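Local structure of AGR_C_4470p (Agrobacterium tumefaciens str. C58, 2HQV) at residues Phe134-Val147 against Gln174-Arg186. The protein is of unknown function but is a ChuX/HutX-family protein that probably takes part in haem utilisation. Residues are numbered along the deposited sequence; the frame is centred on the assembly and turned at random.
Sequences FVDRGFHGRRSCSV and QLAKFEELRDGFR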
ATOM      1  N   PHE A 134       9.434  12.914  11.443  1.00 28.52           N
ATOM      2  CA  PHE A 134      10.362  11.974  12.054  1.00 29.57           C
ATOM      3  C   PHE A 134       9.747  11.558  13.385  1.00 31.50           C
ATOM      4  O   PHE A 134       9.609  12.380  14.297  1.00 30.75           O
ATOM      5  CB  PHE A 134      11.725  12.646  12.276  1.00 29.27           C
ATOM      6  CG  PHE A 134      12.394  13.084  11.007  1.00 28.15           C
ATOM      7  CD1 PHE A 134      11.946  14.207  10.316  1.00 29.99           C
ATOM      8  CD2 PHE A 134      13.459  12.355  10.487  1.00 29.42           C
ATOM      9  CE1 PHE A 134      12.546  14.598   9.123  1.00 30.02           C
ATOM     10  CE2 PHE A 134      14.070  12.730   9.296  1.00 31.44           C
ATOM     11  CZ  PHE A 134      13.616  13.855   8.606  1.00 31.04           C
ATOM     12  N   VAL A 135       9.367  10.286  13.483  1.00 30.95           N
ATOM     13  CA  VAL A 135       8.730   9.756  14.684  1.00 29.44           C
ATOM     14  C   VAL A 135       9.700   8.906  15.503  1.00 30.60           C
ATOM     15  O   VAL A 135      10.225   7.902  15.031  1.00 29.73           O
ATOM     16  CB  VAL A 135       7.485   8.930  14.295  1.00 30.04           C
ATOM     17  CG1 VAL A 135       6.750   8.444  15.535  1.00 29.14           C
ATOM     18  CG2 VAL A 135       6.562   9.784  13.421  1.00 28.87           C
ATOM     19  N   ASP A 136       9.932   9.338  16.738  1.00 31.65           N
ATOM     20  CA  ASP A 136      10.855   8.674  17.653  1.00 31.54           C
ATOM     21  C   ASP A 136      10.080   8.422  18.947  1.00 33.73           C
ATOM     22  O   ASP A 136       9.953   9.312  19.783  1.00 31.56           O
ATOM     23  CB  ASP A 136      12.052   9.606  17.909  1.00 28.64           C
ATOM     24  CG  ASP A 136      13.069   9.024  18.878  1.00 30.86           C
ATOM     25  OD1 ASP A 136      12.769   8.001  19.538  1.00 26.68           O
ATOM     26  OD2 ASP A 136      14.177   9.603  18.979  1.00 28.45           O
ATOM     27  N   ARG A 137       9.555   7.213  19.091  1.00 36.92           N
ATOM     28  CA  ARG A 137       8.777   6.893  20.267  1.00 42.27           C
ATOM     29  C   ARG A 137       8.803   5.442  20.672  1.00 43.91           C
ATOM     30  O   ARG A 137       9.179   4.551  19.909  1.00 43.13           O
ATOM     31  CB  ARG A 137       7.317   7.294  20.074  1.00 42.71           C
ATOM     32  CG  ARG A 137       6.667   6.676  18.854  1.00 45.90           C
ATOM     33  CD  ARG A 137       5.235   7.157  18.690  1.00 49.26           C
ATOM     34  NE  ARG A 137       4.322   6.513  19.631  1.00 54.81           N
ATOM     35  CZ  ARG A 137       3.748   5.327  19.434  1.00 55.43           C
ATOM     36  NH1 ARG A 137       3.980   4.640  18.321  1.00 55.17           N
ATOM     37  NH2 ARG A 137       2.953   4.817  20.364  1.00 58.19           N
ATOM     38  N   GLY A 138       8.378   5.224  21.907  1.00 47.85           N
ATOM     39  CA  GLY A 138       8.300   3.888  22.444  1.00 51.66           C
ATOM     40  C   GLY A 138       7.203   3.145  21.712  1.00 54.74           C
ATOM     41  O   GLY A 138       6.085   3.631  21.560  1.00 54.79           O
ATOM     42  N   PHE A 139       7.550   1.978  21.210  1.00 57.75           N
ATOM     43  CA  PHE A 139       6.608   1.137  20.516  1.00 56.40           C
ATOM     44  C   PHE A 139       6.550  -0.148  21.289  1.00 50.69           C
ATOM     45  O   PHE A 139       7.476  -0.952  21.229  1.00 59.68           O
ATOM     46  CB  PHE A 139       7.089   0.863  19.101  1.00 61.09           C
ATOM     47  N   HIS A 140       5.487  -0.358  22.041  1.00 51.43           N
ATOM     48  CA  HIS A 140       5.427  -1.610  22.767  1.00 33.95           C
ATOM     49  C   HIS A 140       6.706  -1.859  23.530  1.00 35.67           C
ATOM     50  O   HIS A 140       7.460  -2.763  23.175  1.00 48.87           O
ATOM     51  CB  HIS A 140       5.262  -2.736  21.769  1.00 27.19           C
ATOM     52  CG  HIS A 140       3.944  -2.736  21.076  1.00 25.78           C
ATOM     53  ND1 HIS A 140       3.793  -3.201  19.788  1.00 29.88           N
ATOM     54  CD2 HIS A 140       2.699  -2.435  21.516  1.00 27.33           C
ATOM     55  CE1 HIS A 140       2.512  -3.191  19.466  1.00 26.46           C
ATOM     56  NE2 HIS A 140       1.826  -2.732  20.496  1.00 28.32           N
ATOM     57  N   GLY A 141       6.974  -1.058  24.560  1.00 38.66           N
ATOM     58  CA  GLY A 141       8.193  -1.246  25.325  1.00 32.19           C
ATOM     59  C   GLY A 141       9.507  -0.711  24.737  1.00 46.45           C
ATOM     60  O   GLY A 141      10.345  -0.188  25.483  1.00 45.95           O
ATOM     61  N   ARG A 142       9.729  -0.852  23.429  1.00 43.46           N
ATOM     62  CA  ARG A 142      10.979  -0.341  22.835  1.00 46.70           C
ATOM     63  C   ARG A 142      10.947   0.852  21.873  1.00 48.12           C
ATOM     64  O   ARG A 142       9.994   1.076  21.134  1.00 46.29           O
ATOM     65  CB  ARG A 142      11.769  -1.489  22.162  1.00 51.54           C
ATOM     66  N   ARG A 143      12.041   1.602  21.889  1.00 44.43           N
ATOM     67  CA  ARG A 143      12.192   2.756  21.017  1.00 41.63           C
ATOM     68  C   ARG A 143      12.071   2.366  19.542  1.00 39.80           C
ATOM     69  O   ARG A 143      12.632   1.368  19.099  1.00 39.84           O
ATOM     70  CB  ARG A 143      13.545   3.412  21.255  1.00 40.06           C
ATOM     71  CG  ARG A 143      13.638   4.811  20.698  1.00 38.98           C
ATOM     72  CD  ARG A 143      15.072   5.267  20.647  1.00 35.81           C
ATOM     73  NE  ARG A 143      15.212   6.571  20.021  1.00 33.31           N
ATOM     74  CZ  ARG A 143      16.387   7.107  19.698  1.00 33.35           C
ATOM     75  NH1 ARG A 143      17.526   6.454  19.937  1.00 28.96           N
ATOM     76  NH2 ARG A 143      16.440   8.301  19.143  1.00 27.79           N
ATOM     77  N   SER A 144      11.331   3.176  18.797  1.00 39.03           N
ATOM     78  CA  SER A 144      11.118   2.971  17.375  1.00 36.27           C
ATOM     79  C   SER A 144      11.389   4.301  16.663  1.00 34.64           C
ATOM     80  O   SER A 144      10.903   5.357  17.082  1.00 32.28           O
ATOM     81  CB  SER A 144       9.668   2.533  17.136  1.00 38.54           C
ATOM     82  OG  SER A 144       9.305   2.587  15.767  1.00 34.36           O
ATOM     83  N   CYS A 145      12.177   4.251  15.598  1.00 31.93           N
ATOM     84  CA  CYS A 145      12.501   5.451  14.834  1.00 29.62           C
ATOM     85  C   CYS A 145      12.121   5.274  13.367  1.00 28.85           C
ATOM     86  O   CYS A 145      12.552   4.330  12.716  1.00 26.09           O
ATOM     87  CB  CYS A 145      13.993   5.758  14.957  1.00 29.46           C
ATOM     88  SG  CYS A 145      14.537   6.140  16.651  1.00 26.31           S
ATOM     89  N   SER A 146      11.323   6.198  12.845  1.00 27.46           N
ATOM     90  CA  SER A 146      10.889   6.109  11.455  1.00 28.53           C
ATOM     91  C   SER A 146      10.636   7.486  10.854  1.00 28.37           C
ATOM     92  O   SER A 146      10.517   8.487  11.571  1.00 27.12           O
ATOM     93  CB  SER A 146       9.617   5.254  11.363  1.00 26.52           C
ATOM     94  OG  SER A 146       8.612   5.743  12.240  1.00 27.27           O
ATOM     95  N   VAL A 147      10.580   7.532   9.529  1.00 28.91           N
ATOM     96  CA  VAL A 147      10.332   8.773   8.816  1.00 27.74           C
ATOM     97  C   VAL A 147       9.021   8.608   8.047  1.00 29.43           C
ATOM     98  O   VAL A 147       8.909   7.770   7.146  1.00 27.46           O
ATOM     99  CB  VAL A 147      11.479   9.093   7.837  1.00 30.34           C
ATOM    100  CG1 VAL A 147      11.252  10.463   7.196  1.00 27.53           C
ATOM    101  CG2 VAL A 147      12.815   9.063   8.578  1.00 26.95           C
ATOM    102  N   GLN A 174      23.037   3.663  11.572  1.00 31.55           N
ATOM    103  CA  GLN A 174      21.816   4.166  10.950  1.00 31.10           C
ATOM    104  C   GLN A 174      21.057   5.075  11.908  1.00 28.78           C
ATOM    105  O   GLN A 174      20.607   6.154  11.533  1.00 27.55           O
ATOM    106  CB  GLN A 174      20.932   2.991  10.544  1.00 31.63           C
ATOM    107  CG  GLN A 174      19.853   3.345   9.545  1.00 33.07           C
ATOM    108  CD  GLN A 174      19.195   2.109   8.982  1.00 32.89           C
ATOM    109  OE1 GLN A 174      18.260   1.576   9.568  1.00 33.60           O
ATOM    110  NE2 GLN A 174      19.698   1.631   7.847  1.00 33.67           N
ATOM    111  N   LEU A 175      20.927   4.624  13.152  1.00 28.32           N
ATOM    112  CA  LEU A 175      20.237   5.387  14.188  1.00 29.29           C
ATOM    113  C   LEU A 175      20.844   6.774  14.340  1.00 28.97           C
ATOM    114  O   LEU A 175      20.123   7.762  14.426  1.00 27.57           O
ATOM    115  CB  LEU A 175      20.305   4.644  15.525  1.00 28.88           C
ATOM    116  CG  LEU A 175      19.681   5.362  16.726  1.00 29.90           C
ATOM    117  CD1 LEU A 175      18.220   5.699  16.426  1.00 30.73           C
ATOM    118  CD2 LEU A 175      19.787   4.477  17.964  1.00 33.54           C
ATOM    119  N   ALA A 176      22.175   6.842  14.376  1.00 30.53           N
ATOM    120  CA  ALA A 176      22.870   8.119  14.518  1.00 30.79           C
ATOM    121  C   ALA A 176      22.497   9.096  13.394  1.00 31.27           C
ATOM    122  O   ALA A 176      22.281  10.286  13.642  1.00 29.31           O
ATOM    123  CB  ALA A 176      24.388   7.894  14.540  1.00 33.24           C
ATOM    124  N   LYS A 177      22.421   8.594  12.162  1.00 28.98           N
ATOM    125  CA  LYS A 177      22.067   9.439  11.019  1.00 29.91           C
ATOM    126  C   LYS A 177      20.622   9.920  11.127  1.00 28.26           C
ATOM    127  O   LYS A 177      20.305  11.054  10.770  1.00 24.94           O
ATOM    128  CB  LYS A 177      22.263   8.673   9.705  1.00 31.94           C
ATOM    129  CG  LYS A 177      23.708   8.224   9.476  1.00 33.75           C
ATOM    130  CD  LYS A 177      23.866   7.472   8.170  1.00 37.15           C
ATOM    131  CE  LYS A 177      25.312   7.035   7.954  1.00 40.41           C
ATOM    132  NZ  LYS A 177      25.472   6.321   6.655  1.00 42.64           N
ATOM    133  N   PHE A 178      19.743   9.048  11.608  1.00 26.46           N
ATOM    134  CA  PHE A 178      18.338   9.410  11.784  1.00 27.68           C
ATOM    135  C   PHE A 178      18.245  10.556  12.804  1.00 28.66           C
ATOM    136  O   PHE A 178      17.658  11.609  12.533  1.00 29.08           O
ATOM    137  CB  PHE A 178      17.540   8.206  12.304  1.00 28.24           C
ATOM    138  CG  PHE A 178      16.172   8.567  12.823  1.00 29.15           C
ATOM    139  CD1 PHE A 178      15.078   8.635  11.967  1.00 29.29           C
ATOM    140  CD2 PHE A 178      15.988   8.884  14.166  1.00 28.40           C
ATOM    141  CE1 PHE A 178      13.818   9.016  12.437  1.00 29.59           C
ATOM    142  CE2 PHE A 178      14.727   9.268  14.645  1.00 30.52           C
ATOM    143  CZ  PHE A 178      13.642   9.332  13.773  1.00 28.54           C
ATOM    144  N   GLU A 179      18.828  10.339  13.978  1.00 29.00           N
ATOM    145  CA  GLU A 179      18.806  11.342  15.042  1.00 29.34           C
ATOM    146  C   GLU A 179      19.381  12.674  14.563  1.00 31.55           C
ATOM    147  O   GLU A 179      18.824  13.737  14.828  1.00 31.20           O
ATOM    148  CB  GLU A 179      19.604  10.836  16.240  1.00 28.21           C
ATOM    149  CG  GLU A 179      19.150   9.470  16.745  1.00 31.25           C
ATOM    150  CD  GLU A 179      19.903   9.033  17.984  1.00 31.71           C
ATOM    151  OE1 GLU A 179      21.134   9.234  18.025  1.00 31.45           O
ATOM    152  OE2 GLU A 179      19.267   8.482  18.911  1.00 31.14           O
ATOM    153  N   GLU A 180      20.500  12.593  13.851  1.00 33.01           N
ATOM    154  CA  GLU A 180      21.187  13.754  13.302  1.00 37.64           C
ATOM    155  C   GLU A 180      20.240  14.550  12.398  1.00 35.22           C
ATOM    156  O   GLU A 180      20.050  15.751  12.576  1.00 35.13           O
ATOM    157  CB  GLU A 180      22.393  13.262  12.501  1.00 43.63           C
ATOM    158  CG  GLU A 180      23.333  14.327  11.984  1.00 51.59           C
ATOM    159  CD  GLU A 180      24.308  13.754  10.960  1.00 56.04           C
ATOM    160  OE1 GLU A 180      24.847  12.650  11.203  1.00 57.55           O
ATOM    161  OE2 GLU A 180      24.537  14.404   9.916  1.00 57.85           O
ATOM    162  N   LEU A 181      19.649  13.874  11.421  1.00 31.63           N
ATOM    163  CA  LEU A 181      18.729  14.532  10.501  1.00 30.29           C
ATOM    164  C   LEU A 181      17.500  15.085  11.235  1.00 30.04           C
ATOM    165  O   LEU A 181      17.112  16.244  11.029  1.00 25.75           O
ATOM    166  CB  LEU A 181      18.300  13.553   9.407  1.00 28.50           C
ATOM    167  CG  LEU A 181      17.412  14.112   8.297  1.00 27.90           C
ATOM    168  CD1 LEU A 181      18.124  15.277   7.596  1.00 29.96           C
ATOM    169  CD2 LEU A 181      17.088  13.008   7.316  1.00 30.11           C
ATOM    170  N   ARG A 182      16.899  14.258  12.095  1.00 28.80           N
ATOM    171  CA  ARG A 182      15.721  14.664  12.870  1.00 30.16           C
ATOM    172  C   ARG A 182      16.020  15.877  13.764  1.00 31.84           C
ATOM    173  O   ARG A 182      15.234  16.824  13.805  1.00 29.95           O
ATOM    174  CB  ARG A 182      15.217  13.486  13.723  1.00 30.06           C
ATOM    175  CG  ARG A 182      13.933  13.755  14.539  1.00 31.28           C
ATOM    176  CD  ARG A 182      14.184  14.439  15.887  1.00 35.57           C
ATOM    177  NE  ARG A 182      14.603  13.513  16.941  1.00 41.22           N
ATOM    178  CZ  ARG A 182      15.823  13.005  17.053  1.00 45.24           C
ATOM    179  NH1 ARG A 182      16.755  13.333  16.171  1.00 50.42           N
ATOM    180  NH2 ARG A 182      16.117  12.173  18.043  1.00 41.82           N
ATOM    181  N   ASP A 183      17.150  15.850  14.471  1.00 31.93           N
ATOM    182  CA  ASP A 183      17.512  16.967  15.351  1.00 35.11           C
ATOM    183  C   ASP A 183      17.547  18.297  14.594  1.00 36.55           C
ATOM    184  O   ASP A 183      17.128  19.329  15.117  1.00 33.29           O
ATOM    185  CB  ASP A 183      18.886  16.743  15.998  1.00 33.56           C
ATOM    186  CG  ASP A 183      18.883  15.624  17.012  1.00 34.16           C
ATOM    187  OD1 ASP A 183      17.795  15.274  17.518  1.00 32.23           O
ATOM    188  OD2 ASP A 183      19.982  15.107  17.316  1.00 32.43           O
ATOM    189  N   GLY A 184      18.056  18.258  13.365  1.00 36.52           N
ATOM    190  CA  GLY A 184      18.151  19.460  12.553  1.00 38.97           C
ATOM    191  C   GLY A 184      16.839  20.159  12.258  1.00 40.13           C
ATOM    192  O   GLY A 184      16.820  21.351  11.938  1.00 39.43           O
ATOM    193  N   PHE A 185      15.736  19.426  12.364  1.00 40.17           N
ATOM    194  CA  PHE A 185      14.417  19.985  12.099  1.00 42.10           C
ATOM    195  C   PHE A 185      13.706  20.381  13.384  1.00 43.63           C
ATOM    196  O   PHE A 185      12.650  21.016  13.354  1.00 43.21           O
ATOM    197  CB  PHE A 185      13.571  18.978  11.311  1.00 40.75           C
ATOM    198  CG  PHE A 185      14.008  18.814   9.883  1.00 42.25           C
ATOM    199  CD1 PHE A 185      13.848  19.855   8.972  1.00 41.84           C
ATOM    200  CD2 PHE A 185      14.598  17.631   9.451  1.00 41.57           C
ATOM    201  CE1 PHE A 185      14.273  19.725   7.649  1.00 43.06           C
ATOM    202  CE2 PHE A 185      15.025  17.487   8.133  1.00 42.40           C
ATOM    203  CZ  PHE A 185      14.863  18.538   7.225  1.00 42.90           C
ATOM    204  N   ARG A 186      14.299  20.008  14.513  1.00 45.20           N
ATOM    205  CA  ARG A 186      13.734  20.326  15.815  1.00 49.24           C
ATOM    206  C   ARG A 186      14.151  21.741  16.194  1.00 51.19           C
ATOM    207  O   ARG A 186      13.258  22.536  16.558  1.00 52.63           O
ATOM    208  CB  ARG A 186      14.221  19.325  16.864  1.00 48.21           C
TER
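Helix 174-185 lies across the hairpin strands carrying Phe134 and Cys145, its axis 9.5 Å from that of strand 134-139, its N-to-C direction at 115° to that of strand 134-139 and 63° to that of strand 142-147. Phe178 has CG anti to the backbone N (chi1 166°), which sets its ring against the strands, one face on Cys145 CB, 3.7 Å from the ring centroid, a CH-pi contact. Val147 CG2 and the carbonyl O of Ser146 meet the ring at its edge. The Phe134 ring packs beside it, CD2 to Phe178 CE1. Arg182 CA lies over one face of Phe134, with Val147 CG1 over the opposite face. Leu181 CD2 touches the Phe134 edge, 3.6 Å from CE2. The Phe185 ring is nearly parallel to that of Phe134 but slid aside, with little overlap. This is helix-on-sheet packing: the last helix packs on one face of the antiparallel sheet of the ChuX/HutX domain, against neighbouring strands 64-68, 129-139 and 142-151. Toward the hairpin turn the contact becomes ionic. The extended Arg143 grips Asp136 side-on, with NE to OD1 at 2.9 Å and NH2 to OD2 at 2.6 Å. Its NH1 and NH2 reach end-on to Glu179 OE2, at 2.9 and 2.8 Å. Both acids lie at the guanidinium edge, which probably fixes its rotation. Leu175 CD1 packs over a guanidinium face and against Cys145 SG. Arg182 NH2 adds a weak, long salt-bridge hydrogen bond to Asp136 OD2 (3.4 Å).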